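Local coordinates for probable alginate O-acetylase AlgJ (Pseudomonas putida, PDB 4O8V), which probably transfers acetyl groups to the O-2 and O-3 positions of mannuronate residues in alginate, working with AlgI and AlgF at the bacterial inner membrane, at residues 121-126 and 223-228. Residues are numbered along the deposited sequence; the frame is centred on the assembly and turned at random.
Sequences THWTPM and PHWNFL
H122 makes an offset stack with the five-membered ring of W225, planes 27° apart, within an aromatic cluster that includes the histidine of the probable Ser-His-Asp triad of this SGNH hydrolase-like domain. W225 NE1 sits under the rim of the imidazole, 3.3 Å from H122 CG. H122 CB adds a CH-pi contact, 3.8 Å from the centroid of the W225 five-membered ring. On the other face of the imidazole, T121 OG1 stands over the centre, so the ring has the indole on one face and the T121 hydroxyl on the other. H122 ND1 hydrogen-bonds to D120 OD1 and NE2 to S218 OG, consistent with H122 acting as the proton acceptor; W225 meets the ring through its face.

W123 spans the rest of the cluster. With CG set between its backbone N and carbonyl carbon (chi1 45°), the indole brings CD1 to 3.6 Å from W225 CB, while its far corner covers F227: CH2 lies over the centre of the phenyl face, the planes inclined at 47°. W123 NE1 bonds to the carbonyl of Y219. W123 O rests 3.5 Å from W225 CE3, buried with no polar partner. Where helix 125-141 starts, one water bridges P125 O (2.6 Å) and W225 O (2.8 Å).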
loop_
_atom_site.group_PDB
_atom_site.type_symbol
_atom_site.label_atom_id
_atom_site.label_comp_id
_atom_site.label_asym_id
_atom_site.label_seq_id
_atom_site.Cartn_x
_atom_site.Cartn_y
_atom_site.Cartn_z
ATOM N N THR A 121 11.383 3.979 0.352
ATOM C CA THR A 121 10.541 2.916 -0.191
ATOM C C THR A 121 9.226 3.435 -0.768
ATOM O O THR A 121 8.587 2.754 -1.570
ATOM C CB THR A 121 10.180 1.855 0.885
ATOM O OG1 THR A 121 9.430 2.489 1.923
ATOM C CG2 THR A 121 11.440 1.221 1.452
ATOM N N HIS A 122 8.801 4.625 -0.355
ATOM C CA HIS A 122 7.402 5.007 -0.568
ATOM C C HIS A 122 7.111 5.768 -1.855
ATOM O O HIS A 122 7.985 6.395 -2.448
ATOM C CB HIS A 122 6.910 5.844 0.614
ATOM C CG HIS A 122 6.881 5.076 1.900
ATOM N ND1 HIS A 122 7.845 5.213 2.876
ATOM C CD2 HIS A 122 6.017 4.131 2.346
ATOM C CE1 HIS A 122 7.560 4.398 3.883
ATOM N NE2 HIS A 122 6.464 3.721 3.580
ATOM N N TRP A 123 5.852 5.731 -2.276
ATOM C CA TRP A 123 5.418 6.641 -3.316
ATOM C C TRP A 123 5.564 8.095 -2.869
ATOM O O TRP A 123 5.515 8.414 -1.677
ATOM C CB TRP A 123 3.966 6.357 -3.732
ATOM C CG TRP A 123 2.978 6.124 -2.601
ATOM C CD1 TRP A 123 3.018 6.623 -1.319
ATOM C CD2 TRP A 123 1.764 5.360 -2.700
ATOM N NE1 TRP A 123 1.896 6.195 -0.613
ATOM C CE2 TRP A 123 1.119 5.420 -1.440
ATOM C CE3 TRP A 123 1.173 4.616 -3.731
ATOM C CZ2 TRP A 123 -0.099 4.757 -1.182
ATOM C CZ3 TRP A 123 -0.044 3.964 -3.472
ATOM C CH2 TRP A 123 -0.652 4.035 -2.198
ATOM N N THR A 124 5.776 8.966 -3.847
ATOM C CA THR A 124 5.667 10.404 -3.662
ATOM C C THR A 124 4.212 10.814 -3.504
ATOM O O THR A 124 3.307 10.042 -3.834
ATOM C CB THR A 124 6.239 11.181 -4.878
ATOM O OG1 THR A 124 5.413 10.927 -6.026
ATOM C CG2 THR A 124 7.718 10.789 -5.158
ATOM N N PRO A 125 3.980 12.033 -3.012
ATOM C CA PRO A 125 2.591 12.487 -2.929
ATOM C C PRO A 125 1.873 12.452 -4.282
ATOM O O PRO A 125 0.693 12.099 -4.334
ATOM C CB PRO A 125 2.728 13.909 -2.418
ATOM C CG PRO A 125 4.003 13.892 -1.642
ATOM C CD PRO A 125 4.907 12.976 -2.356
HETATM N N MSE A 126 2.565 12.816 -5.362
HETATM C CA MSE A 126 1.948 12.699 -6.671
HETATM C C MSE A 126 1.650 11.239 -7.022
HETATM O O MSE A 126 0.599 10.941 -7.608
HETATM C CB MSE A 126 2.834 13.341 -7.748
HETATM C CG MSE A 126 2.173 13.408 -9.104
HETATM SE SE MSE A 126 2.648 11.894 -10.272
HETATM C CE MSE A 126 4.456 12.448 -10.799
ATOM N N PRO A 223 1.502 10.665 6.934
ATOM C CA PRO A 223 0.914 11.889 6.380
ATOM C C PRO A 223 1.720 12.468 5.203
ATOM O O PRO A 223 1.150 13.184 4.372
ATOM C CB PRO A 223 0.941 12.865 7.568
ATOM C CG PRO A 223 0.922 11.987 8.784
ATOM C CD PRO A 223 1.760 10.792 8.383
ATOM N N HIS A 224 3.015 12.174 5.122
ATOM C CA HIS A 224 3.840 12.798 4.077
ATOM C C HIS A 224 3.353 12.459 2.662
ATOM O O HIS A 224 3.519 13.265 1.752
ATOM C CB HIS A 224 5.322 12.378 4.197
ATOM C CG HIS A 224 6.088 13.083 5.276
ATOM N ND1 HIS A 224 5.918 14.416 5.577
ATOM C CD2 HIS A 224 7.067 12.637 6.100
ATOM C CE1 HIS A 224 6.739 14.757 6.555
ATOM N NE2 HIS A 224 7.443 13.692 6.895
ATOM N N TRP A 225 2.775 11.273 2.462
ATOM C CA TRP A 225 2.370 10.865 1.111
ATOM C C TRP A 225 0.926 11.303 0.826
ATOM O O TRP A 225 0.468 11.208 -0.309
ATOM C CB TRP A 225 2.540 9.346 0.911
ATOM C CG TRP A 225 3.706 8.771 1.707
ATOM C CD1 TRP A 225 3.693 7.667 2.533
ATOM C CD2 TRP A 225 5.042 9.304 1.773
ATOM N NE1 TRP A 225 4.954 7.477 3.090
ATOM C CE2 TRP A 225 5.785 8.479 2.654
ATOM C CE3 TRP A 225 5.677 10.406 1.181
ATOM C CZ2 TRP A 225 7.127 8.725 2.955
ATOM C CZ3 TRP A 225 7.009 10.646 1.479
ATOM C CH2 TRP A 225 7.720 9.817 2.363
ATOM N N ASN A 226 0.247 11.785 1.868
ATOM C CA ASN A 226 -1.134 12.293 1.797
ATOM C C ASN A 226 -2.089 11.345 1.074
ATOM O O ASN A 226 -2.987 11.798 0.356
ATOM C CB ASN A 226 -1.183 13.675 1.105
ATOM C CG ASN A 226 -2.463 14.457 1.439
ATOM O OD1 ASN A 226 -2.903 14.482 2.588
ATOM N ND2 ASN A 226 -3.084 15.058 0.425
ATOM N N PHE A 227 -1.900 10.033 1.239
ATOM C CA PHE A 227 -2.769 9.079 0.555
ATOM C C PHE A 227 -4.209 9.169 1.074
ATOM O O PHE A 227 -5.159 9.094 0.280
ATOM C CB PHE A 227 -2.231 7.660 0.706
ATOM C CG PHE A 227 -2.963 6.630 -0.116
ATOM C CD1 PHE A 227 -3.274 6.864 -1.445
ATOM C CD2 PHE A 227 -3.329 5.406 0.457
ATOM C CE1 PHE A 227 -3.923 5.901 -2.195
ATOM C CE2 PHE A 227 -3.969 4.436 -0.295
ATOM C CZ PHE A 227 -4.278 4.683 -1.613
ATOM N N LEU A 228 -4.374 9.332 2.388
ATOM C CA LEU A 228 -5.722 9.521 2.943
ATOM C C LEU A 228 -6.441 10.710 2.295
ATOM O O LEU A 228 -7.602 10.614 1.879
ATOM C CB LEU A 228 -5.670 9.736 4.460
ATOM C CG LEU A 228 -7.033 9.895 5.137
ATOM C CD1 LEU A 228 -7.820 8.625 4.960
ATOM C CD2 LEU A 228 -6.819 10.185 6.596
HETATM O O HOH W 1 -1.059 12.256 -2.385
#